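Long-range contacts in mandelate racemase/muconate lactonizing protein (Thermobispora bispora, PDB 3VC5), which probably dehydrates D-glucarate to 5-dehydro-4-deoxy-D-glucarate with the help of magnesium, as a member of the mandelate racemase/muconate lactonizing enzyme family: residues W50-V58 and G68-L77; P235-V246 and V259-P268. All blocks are in the same frame, centred on the assembly; numbering follows the deposited sequence.

Contact 1: W50-V58 and G68-L77; sequences WALRTIVEV and GETYGDLAHL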
# COMPACT_ATOMS: atom_id res chain seq x y z
N TRP A 50 -35.35 -0.25 -10.27
CA TRP A 50 -34.23 0.46 -10.91
C TRP A 50 -33.08 0.57 -9.92
O TRP A 50 -33.30 0.95 -8.75
CB TRP A 50 -34.64 1.88 -11.32
CG TRP A 50 -35.75 1.92 -12.31
CD1 TRP A 50 -37.09 2.17 -12.05
CD2 TRP A 50 -35.66 1.70 -13.73
NE1 TRP A 50 -37.81 2.13 -13.23
CE2 TRP A 50 -36.96 1.84 -14.26
CE3 TRP A 50 -34.60 1.41 -14.60
CZ2 TRP A 50 -37.23 1.69 -15.63
CZ3 TRP A 50 -34.86 1.26 -15.94
CH2 TRP A 50 -36.17 1.41 -16.45
N ALA A 51 -31.87 0.26 -10.39
CA ALA A 51 -30.65 0.53 -9.65
C ALA A 51 -30.00 1.77 -10.29
O ALA A 51 -30.11 1.98 -11.50
CB ALA A 51 -29.70 -0.66 -9.71
N LEU A 52 -29.38 2.62 -9.46
CA LEU A 52 -28.80 3.88 -9.93
C LEU A 52 -27.26 3.77 -9.92
O LEU A 52 -26.67 3.13 -9.04
CB LEU A 52 -29.19 4.98 -8.94
CG LEU A 52 -30.69 5.13 -8.65
CD1 LEU A 52 -30.96 6.26 -7.66
CD2 LEU A 52 -31.50 5.34 -9.94
N ARG A 53 -26.62 4.48 -10.84
CA ARG A 53 -25.16 4.62 -10.87
C ARG A 53 -24.85 6.00 -11.42
O ARG A 53 -25.72 6.65 -12.03
CB ARG A 53 -24.46 3.56 -11.75
CG ARG A 53 -24.64 2.12 -11.29
CD ARG A 53 -23.97 1.82 -9.96
NE ARG A 53 -22.57 1.38 -10.10
CZ ARG A 53 -21.82 1.03 -9.05
NH1 ARG A 53 -22.34 1.09 -7.83
NH2 ARG A 53 -20.54 0.66 -9.21
N THR A 54 -23.60 6.41 -11.27
CA THR A 54 -23.13 7.65 -11.88
C THR A 54 -21.92 7.26 -12.72
O THR A 54 -20.97 6.60 -12.23
CB THR A 54 -22.69 8.70 -10.83
OG1 THR A 54 -23.81 8.99 -9.99
CG2 THR A 54 -22.24 9.99 -11.51
N ILE A 55 -21.99 7.61 -13.99
CA ILE A 55 -20.86 7.41 -14.88
C ILE A 55 -20.04 8.69 -14.99
O ILE A 55 -20.57 9.78 -15.18
CB ILE A 55 -21.35 6.98 -16.28
CG1 ILE A 55 -22.29 5.78 -16.13
CG2 ILE A 55 -20.18 6.73 -17.22
CD1 ILE A 55 -21.73 4.57 -15.46
N VAL A 56 -18.73 8.54 -14.86
CA VAL A 56 -17.83 9.68 -15.00
C VAL A 56 -16.89 9.50 -16.18
O VAL A 56 -16.32 8.43 -16.37
CB VAL A 56 -16.97 9.83 -13.69
CG1 VAL A 56 -15.84 10.84 -13.88
CG2 VAL A 56 -17.88 10.21 -12.53
N GLU A 57 -16.72 10.56 -16.98
CA GLU A 57 -15.76 10.51 -18.06
C GLU A 57 -14.83 11.70 -17.97
O GLU A 57 -15.29 12.85 -18.06
CB GLU A 57 -16.47 10.48 -19.43
CG GLU A 57 -15.48 10.31 -20.60
CD GLU A 57 -16.14 10.21 -21.96
OE1 GLU A 57 -17.21 10.84 -22.18
OE2 GLU A 57 -15.57 9.49 -22.83
N VAL A 58 -13.54 11.42 -17.78
CA VAL A 58 -12.53 12.46 -17.65
C VAL A 58 -11.90 12.63 -19.02
O VAL A 58 -11.57 11.64 -19.67
CB VAL A 58 -11.43 12.07 -16.59
CG1 VAL A 58 -10.27 13.09 -16.62
CG2 VAL A 58 -12.06 11.99 -15.19
N GLY A 68 -14.97 6.22 -15.16
CA GLY A 68 -15.17 5.75 -13.78
C GLY A 68 -16.65 5.52 -13.56
O GLY A 68 -17.49 5.97 -14.34
N GLU A 69 -16.97 4.79 -12.51
CA GLU A 69 -18.36 4.40 -12.22
C GLU A 69 -18.54 4.36 -10.71
O GLU A 69 -17.71 3.80 -10.00
CB GLU A 69 -18.70 3.07 -12.87
CG GLU A 69 -20.10 2.56 -12.51
CD GLU A 69 -20.41 1.17 -13.05
OE1 GLU A 69 -19.76 0.70 -14.03
OE2 GLU A 69 -21.33 0.54 -12.48
N THR A 70 -19.62 4.96 -10.22
CA THR A 70 -19.84 5.04 -8.79
C THR A 70 -21.35 5.01 -8.52
O THR A 70 -22.16 4.78 -9.44
CB THR A 70 -19.15 6.27 -8.20
OG1 THR A 70 -19.26 6.26 -6.77
CG2 THR A 70 -19.73 7.58 -8.76
N TYR A 71 -21.75 5.23 -7.27
CA TYR A 71 -23.16 5.15 -6.84
C TYR A 71 -23.97 6.26 -7.47
O TYR A 71 -23.40 7.31 -7.84
CB TYR A 71 -23.23 5.33 -5.32
CG TYR A 71 -22.31 4.38 -4.64
CD1 TYR A 71 -22.56 3.00 -4.62
CD2 TYR A 71 -21.15 4.84 -4.00
CE1 TYR A 71 -21.67 2.11 -4.01
CE2 TYR A 71 -20.28 3.95 -3.36
CZ TYR A 71 -20.56 2.60 -3.36
OH TYR A 71 -19.70 1.75 -2.73
N GLY A 72 -25.28 6.03 -7.61
CA GLY A 72 -26.20 7.02 -8.19
C GLY A 72 -27.08 7.77 -7.20
O GLY A 72 -27.85 8.65 -7.62
N ASP A 73 -26.97 7.45 -5.90
CA ASP A 73 -27.78 8.12 -4.87
C ASP A 73 -27.60 9.64 -4.98
O ASP A 73 -26.48 10.12 -5.18
CB ASP A 73 -27.38 7.69 -3.46
CG ASP A 73 -27.79 6.25 -3.13
OD1 ASP A 73 -28.58 5.62 -3.85
OD2 ASP A 73 -27.30 5.73 -2.10
N LEU A 74 -28.68 10.39 -4.77
CA LEU A 74 -28.72 11.81 -5.07
C LEU A 74 -27.62 12.58 -4.32
O LEU A 74 -26.91 13.41 -4.93
CB LEU A 74 -30.11 12.38 -4.72
CG LEU A 74 -30.34 13.84 -5.10
CD1 LEU A 74 -30.19 14.05 -6.60
CD2 LEU A 74 -31.73 14.28 -4.58
N ALA A 75 -27.51 12.36 -3.00
CA ALA A 75 -26.53 13.11 -2.23
C ALA A 75 -25.11 12.85 -2.73
O ALA A 75 -24.25 13.77 -2.79
CB ALA A 75 -26.66 12.81 -0.75
N HIS A 76 -24.84 11.61 -3.09
CA HIS A 76 -23.54 11.26 -3.65
C HIS A 76 -23.34 11.89 -5.02
O HIS A 76 -22.28 12.46 -5.29
CB HIS A 76 -23.40 9.73 -3.76
CG HIS A 76 -22.05 9.28 -4.24
ND1 HIS A 76 -20.90 9.47 -3.50
CD2 HIS A 76 -21.67 8.64 -5.37
CE1 HIS A 76 -19.87 8.95 -4.14
NE2 HIS A 76 -20.31 8.46 -5.30
N LEU A 77 -24.33 11.73 -5.91
CA LEU A 77 -24.30 12.35 -7.22
C LEU A 77 -23.96 13.85 -7.11
O LEU A 77 -23.15 14.38 -7.90
CB LEU A 77 -25.65 12.16 -7.92
CG LEU A 77 -25.90 12.90 -9.23
CD1 LEU A 77 -24.88 12.50 -10.31
CD2 LEU A 77 -27.35 12.61 -9.69
O HOH W 1 -25.73 3.46 -6.60

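Contact 2: P235-V246 and V259-P268; sequences PLRLDPNAAWTV and VLEYLEDPTP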
# COMPACT_ATOMS: atom_id res chain seq x y z
N PRO A 235 -16.69 -23.90 -3.37
CA PRO A 235 -16.73 -23.17 -2.11
C PRO A 235 -18.06 -22.43 -1.96
O PRO A 235 -18.59 -21.90 -2.95
CB PRO A 235 -15.57 -22.17 -2.25
CG PRO A 235 -14.62 -22.84 -3.23
CD PRO A 235 -15.51 -23.57 -4.19
N LEU A 236 -18.59 -22.40 -0.74
CA LEU A 236 -19.89 -21.79 -0.45
C LEU A 236 -19.76 -20.70 0.58
O LEU A 236 -19.00 -20.85 1.54
CB LEU A 236 -20.87 -22.83 0.10
CG LEU A 236 -21.16 -24.05 -0.78
CD1 LEU A 236 -22.19 -24.94 -0.10
CD2 LEU A 236 -21.63 -23.62 -2.15
N ARG A 237 -20.52 -19.61 0.41
CA ARG A 237 -20.52 -18.52 1.41
C ARG A 237 -21.96 -18.20 1.73
O ARG A 237 -22.81 -18.38 0.89
CB ARG A 237 -19.89 -17.25 0.81
CG ARG A 237 -18.50 -17.45 0.21
CD ARG A 237 -18.27 -16.45 -0.95
NE ARG A 237 -16.91 -16.54 -1.43
CZ ARG A 237 -16.35 -15.71 -2.29
NH1 ARG A 237 -15.07 -15.90 -2.60
NH2 ARG A 237 -17.05 -14.72 -2.86
N LEU A 238 -22.22 -17.70 2.94
CA LEU A 238 -23.55 -17.29 3.35
C LEU A 238 -23.42 -15.90 3.95
O LEU A 238 -22.54 -15.68 4.79
CB LEU A 238 -24.14 -18.26 4.38
CG LEU A 238 -25.51 -17.91 4.99
CD1 LEU A 238 -26.60 -17.78 3.93
CD2 LEU A 238 -25.91 -18.97 6.03
N ASP A 239 -24.31 -14.98 3.55
CA ASP A 239 -24.18 -13.56 3.89
C ASP A 239 -25.49 -12.97 4.45
O ASP A 239 -26.30 -12.43 3.69
CB ASP A 239 -23.75 -12.79 2.63
CG ASP A 239 -23.62 -11.30 2.87
OD1 ASP A 239 -23.55 -10.85 4.04
OD2 ASP A 239 -23.59 -10.57 1.85
N PRO A 240 -25.70 -13.05 5.78
CA PRO A 240 -26.93 -12.50 6.35
C PRO A 240 -26.95 -10.97 6.60
O PRO A 240 -27.94 -10.46 7.13
CB PRO A 240 -27.08 -13.26 7.68
CG PRO A 240 -26.05 -14.32 7.68
CD PRO A 240 -24.97 -13.89 6.75
N ASN A 241 -25.89 -10.25 6.22
CA ASN A 241 -25.83 -8.80 6.44
C ASN A 241 -26.25 -8.38 7.86
O ASN A 241 -27.04 -7.45 8.04
CB ASN A 241 -26.63 -8.02 5.39
CG ASN A 241 -25.95 -7.97 4.05
OD1 ASN A 241 -26.42 -8.59 3.08
ND2 ASN A 241 -24.83 -7.22 3.96
N ALA A 242 -25.71 -9.10 8.84
CA ALA A 242 -25.84 -8.76 10.27
C ALA A 242 -27.25 -8.99 10.83
O ALA A 242 -27.64 -8.39 11.84
CB ALA A 242 -25.38 -7.32 10.52
N ALA A 243 -28.03 -9.84 10.16
CA ALA A 243 -29.41 -10.13 10.59
C ALA A 243 -29.52 -11.00 11.85
O ALA A 243 -30.62 -11.17 12.36
CB ALA A 243 -30.20 -10.78 9.44
N TRP A 244 -28.41 -11.54 12.36
CA TRP A 244 -28.49 -12.53 13.45
C TRP A 244 -27.89 -12.01 14.75
O TRP A 244 -26.98 -11.17 14.72
CB TRP A 244 -27.80 -13.85 13.10
CG TRP A 244 -28.28 -14.50 11.82
CD1 TRP A 244 -29.48 -14.29 11.19
CD2 TRP A 244 -27.57 -15.47 11.04
NE1 TRP A 244 -29.55 -15.07 10.04
CE2 TRP A 244 -28.40 -15.81 9.94
CE3 TRP A 244 -26.33 -16.09 11.16
CZ2 TRP A 244 -28.01 -16.76 8.98
CZ3 TRP A 244 -25.94 -17.02 10.20
CH2 TRP A 244 -26.79 -17.34 9.12
N THR A 245 -28.37 -12.56 15.86
CA THR A 245 -27.75 -12.34 17.16
C THR A 245 -26.46 -13.14 17.22
O THR A 245 -26.19 -14.01 16.39
CB THR A 245 -28.67 -12.84 18.29
OG1 THR A 245 -28.84 -14.25 18.16
CG2 THR A 245 -30.02 -12.15 18.24
N VAL A 246 -25.65 -12.86 18.24
CA VAL A 246 -24.44 -13.62 18.45
C VAL A 246 -24.75 -15.11 18.68
O VAL A 246 -24.13 -16.01 18.06
CB VAL A 246 -23.65 -13.02 19.64
CG1 VAL A 246 -22.56 -13.96 20.11
CG2 VAL A 246 -23.06 -11.65 19.23
N VAL A 259 -18.58 -26.74 5.79
CA VAL A 259 -19.40 -26.46 4.60
C VAL A 259 -19.10 -25.09 3.96
O VAL A 259 -19.17 -24.96 2.73
CB VAL A 259 -20.92 -26.60 4.91
CG1 VAL A 259 -21.75 -26.43 3.64
CG2 VAL A 259 -21.22 -27.95 5.55
N LEU A 260 -18.77 -24.08 4.77
CA LEU A 260 -18.55 -22.70 4.26
C LEU A 260 -17.07 -22.31 4.08
O LEU A 260 -16.24 -22.59 4.95
CB LEU A 260 -19.23 -21.67 5.19
CG LEU A 260 -20.75 -21.75 5.35
CD1 LEU A 260 -21.23 -20.75 6.40
CD2 LEU A 260 -21.52 -21.55 4.02
N GLU A 261 -16.75 -21.68 2.95
CA GLU A 261 -15.47 -21.01 2.73
C GLU A 261 -15.33 -19.94 3.83
O GLU A 261 -14.27 -19.77 4.44
CB GLU A 261 -15.45 -20.36 1.33
CG GLU A 261 -14.17 -19.62 0.98
CD GLU A 261 -14.24 -18.94 -0.38
OE1 GLU A 261 -15.37 -18.72 -0.90
OE2 GLU A 261 -13.16 -18.61 -0.94
N TYR A 262 -16.43 -19.21 4.06
CA TYR A 262 -16.51 -18.22 5.14
C TYR A 262 -17.96 -17.84 5.43
O TYR A 262 -18.86 -18.05 4.58
CB TYR A 262 -15.62 -16.97 4.88
CG TYR A 262 -15.80 -16.17 3.59
CD1 TYR A 262 -14.77 -16.15 2.63
CD2 TYR A 262 -16.95 -15.40 3.35
CE1 TYR A 262 -14.89 -15.41 1.48
CE2 TYR A 262 -17.08 -14.65 2.16
CZ TYR A 262 -16.02 -14.65 1.25
OH TYR A 262 -16.09 -13.92 0.08
N LEU A 263 -18.21 -17.33 6.64
CA LEU A 263 -19.54 -16.87 7.03
C LEU A 263 -19.44 -15.33 7.07
O LEU A 263 -18.67 -14.77 7.85
CB LEU A 263 -19.93 -17.46 8.41
CG LEU A 263 -21.24 -16.99 9.05
CD1 LEU A 263 -22.44 -17.24 8.10
CD2 LEU A 263 -21.47 -17.67 10.44
N GLU A 264 -20.21 -14.65 6.24
CA GLU A 264 -20.03 -13.22 6.00
C GLU A 264 -21.04 -12.41 6.80
O GLU A 264 -22.25 -12.61 6.66
CB GLU A 264 -20.25 -12.98 4.50
CG GLU A 264 -19.97 -11.60 4.04
CD GLU A 264 -20.10 -11.51 2.53
OE1 GLU A 264 -19.68 -12.46 1.84
OE2 GLU A 264 -20.60 -10.51 2.03
N ASP A 265 -20.55 -11.53 7.68
CA ASP A 265 -21.46 -10.65 8.45
C ASP A 265 -22.67 -11.33 9.08
O ASP A 265 -23.81 -10.93 8.84
CB ASP A 265 -21.92 -9.49 7.57
CG ASP A 265 -20.79 -8.51 7.33
OD1 ASP A 265 -20.10 -8.17 8.34
OD2 ASP A 265 -20.56 -8.12 6.16
N PRO A 266 -22.42 -12.36 9.90
CA PRO A 266 -23.61 -12.94 10.56
C PRO A 266 -24.30 -11.97 11.55
O PRO A 266 -25.52 -12.03 11.72
CB PRO A 266 -23.03 -14.16 11.30
CG PRO A 266 -21.57 -13.86 11.45
CD PRO A 266 -21.19 -13.10 10.22
N THR A 267 -23.55 -11.08 12.19
CA THR A 267 -24.08 -10.34 13.33
C THR A 267 -23.49 -8.92 13.31
O THR A 267 -22.41 -8.71 12.75
CB THR A 267 -23.69 -11.10 14.64
OG1 THR A 267 -24.52 -10.69 15.75
CG2 THR A 267 -22.21 -10.87 15.00
N PRO A 268 -24.19 -7.95 13.92
CA PRO A 268 -23.69 -6.58 13.79
C PRO A 268 -22.56 -6.23 14.73
O PRO A 268 -22.55 -6.67 15.90
CB PRO A 268 -24.90 -5.70 14.13
CG PRO A 268 -25.89 -6.60 14.74
CD PRO A 268 -25.57 -8.01 14.44
O HOH W 2 -17.21 -24.30 1.04
O HOH W 3 -21.99 -8.74 4.02

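Contact 1: W50-V58 and G68-L77
Arg-53 and Glu-69 meet across the last two strands of an antiparallel sheet and form a salt bridge. The arginine chain starts on the backbone of the other strand. Arg-53 CB lies 3.5 Å from Thr-70 O. CG comes near both Thr-70 O and Glu-69 OE2, and CD stays close to that same carbonyl. Bends at chi2 (-66°) and chi3 (-89°) fold the chain back over the strand. Arg-53 NE then gives a hydrogen bond of 2.8 Å to Glu-69 OE2, which receives it on its anti lone pair. The carboxylate sits at the guanidinium edge, with the two planes 83° apart. Arg-53 NH2 adds only a weak bond to the same oxygen, and Arg-53 NH1 lies 3.7 Å from Tyr-71 CD1. Thr-70 O lies over one face of the guanidinium.

The strands are joined by paired backbone bonds at Thr-54 with Thr-70 and at Val-56 with Gly-68. Ile-55 CD1 packs on Glu-69 CG, on the same side of the sheet as the salt bridge. On the other side, Thr-54 OG1 donates to Tyr-71 O at 2.8 Å, and Thr-54 CG2 touches Leu-77 CD1 at 3.8 Å. Where the strands part, a water links Leu-52 O to Gly-72 N. His-76 NE2 reaches back from the helix to Thr-70 OG1.

Tyr-71 lies about 6 Å, side chain to side chain, from His-338, a predicted proton acceptor. Glu-69 OE2 accepts from Leu-343 N as well as from Arg-53 NE. Ser-346 bonds to both side chains, through N to Glu-69 OE1 and through OG to Arg-53 NH2. These shared bonds fix the rotation of the buried pair and tie the hairpin to Leu-343 and to Ser-346 on helix 344-355, close to the predicted active site.

Contact 2: P235-V246 and V259-P268
Asp-239 and Glu-264, both magnesium ligands in this protein, bring their carboxylates together at the ends of two neighbouring parallel strands. Asp-239 OD2 and Glu-264 OE2 are 3.0 Å apart. No metal is bound in this chain, and the like charges are probably offset by lysines. Lys-211 pairs with Asp-239, and Lys-209 with Glu-264. A water lies 2.6 Å from both Asp-239 OD1 and Asp-265 OD2, and Asp-265 OD1 bonds to Thr-286 OG1.

The tight part lies just beyond these acids, where the two loops run together. Ala-242 N bonds to Asp-265 O at 2.6 Å, and Trp-244 N meets Pro-266 O almost in line with the carbonyl. Thr-267 OG1 donates to Trp-244 O at 2.7 Å. Trp-244 CE3 packs on Pro-266 CB at 3.8 Å, while Pro-240 CG lies over one face of the indole.

The strands themselves are joined more loosely. Glu-261 N bonds to Leu-236 O and Glu-264 N to Leu-238 O, but between them Leu-238 N and Tyr-262 O are buried without partners. Tyr-262 CG sits between its own backbone N and carbonyl carbon (chi1 55°), which sets the ring beside the Arg-237 chain. Arg-237 CG lies 4.0 Å from the Tyr-262 ring centroid, a CH-pi contact. The Tyr-262 hydroxyl lies over the guanidinium centre and bonds to Ser-336. A salt bridge is firmer: Arg-237 NE meets Glu-261 OE1 at 2.7 Å, nearly straight (165°), and Arg-237 NH2 pairs with Asp-365. At the partly exposed start, a water bridges Leu-236 N and Val-259 O.

This is a beta-alpha-beta unit of the family's barrel domain. Helix 246-255 makes the crossover and touches Trp-244 and Pro-266. Strand 208-211 pairs with strand 236-239, helix 217-230 meets Leu-236 and Val-259, and helix 270-277 packs on Val-246 and Thr-267.

In the fold
From the N terminus, strand 25-36 and a small two-stranded hairpin, 41-42 with 45-46, come before strands 50-60 and 65-71. Contact 1 closes this second hairpin through a short loop, and the chain then enters helix 74-85. Contact 1 thus belongs to the N-terminal domain. Much later the chain builds the barrel domain, where contact 2 closes a longer loop around helix 246-255. The two contacts follow in series and neither nest nor cross. Their centres are 29 Å apart, on opposite sides of the chain's centre, and their nearest atoms are about 12 Å apart. Contact 1 joins two sheet strands and the helix after them; contact 2 joins adjacent parallel strands and their loops.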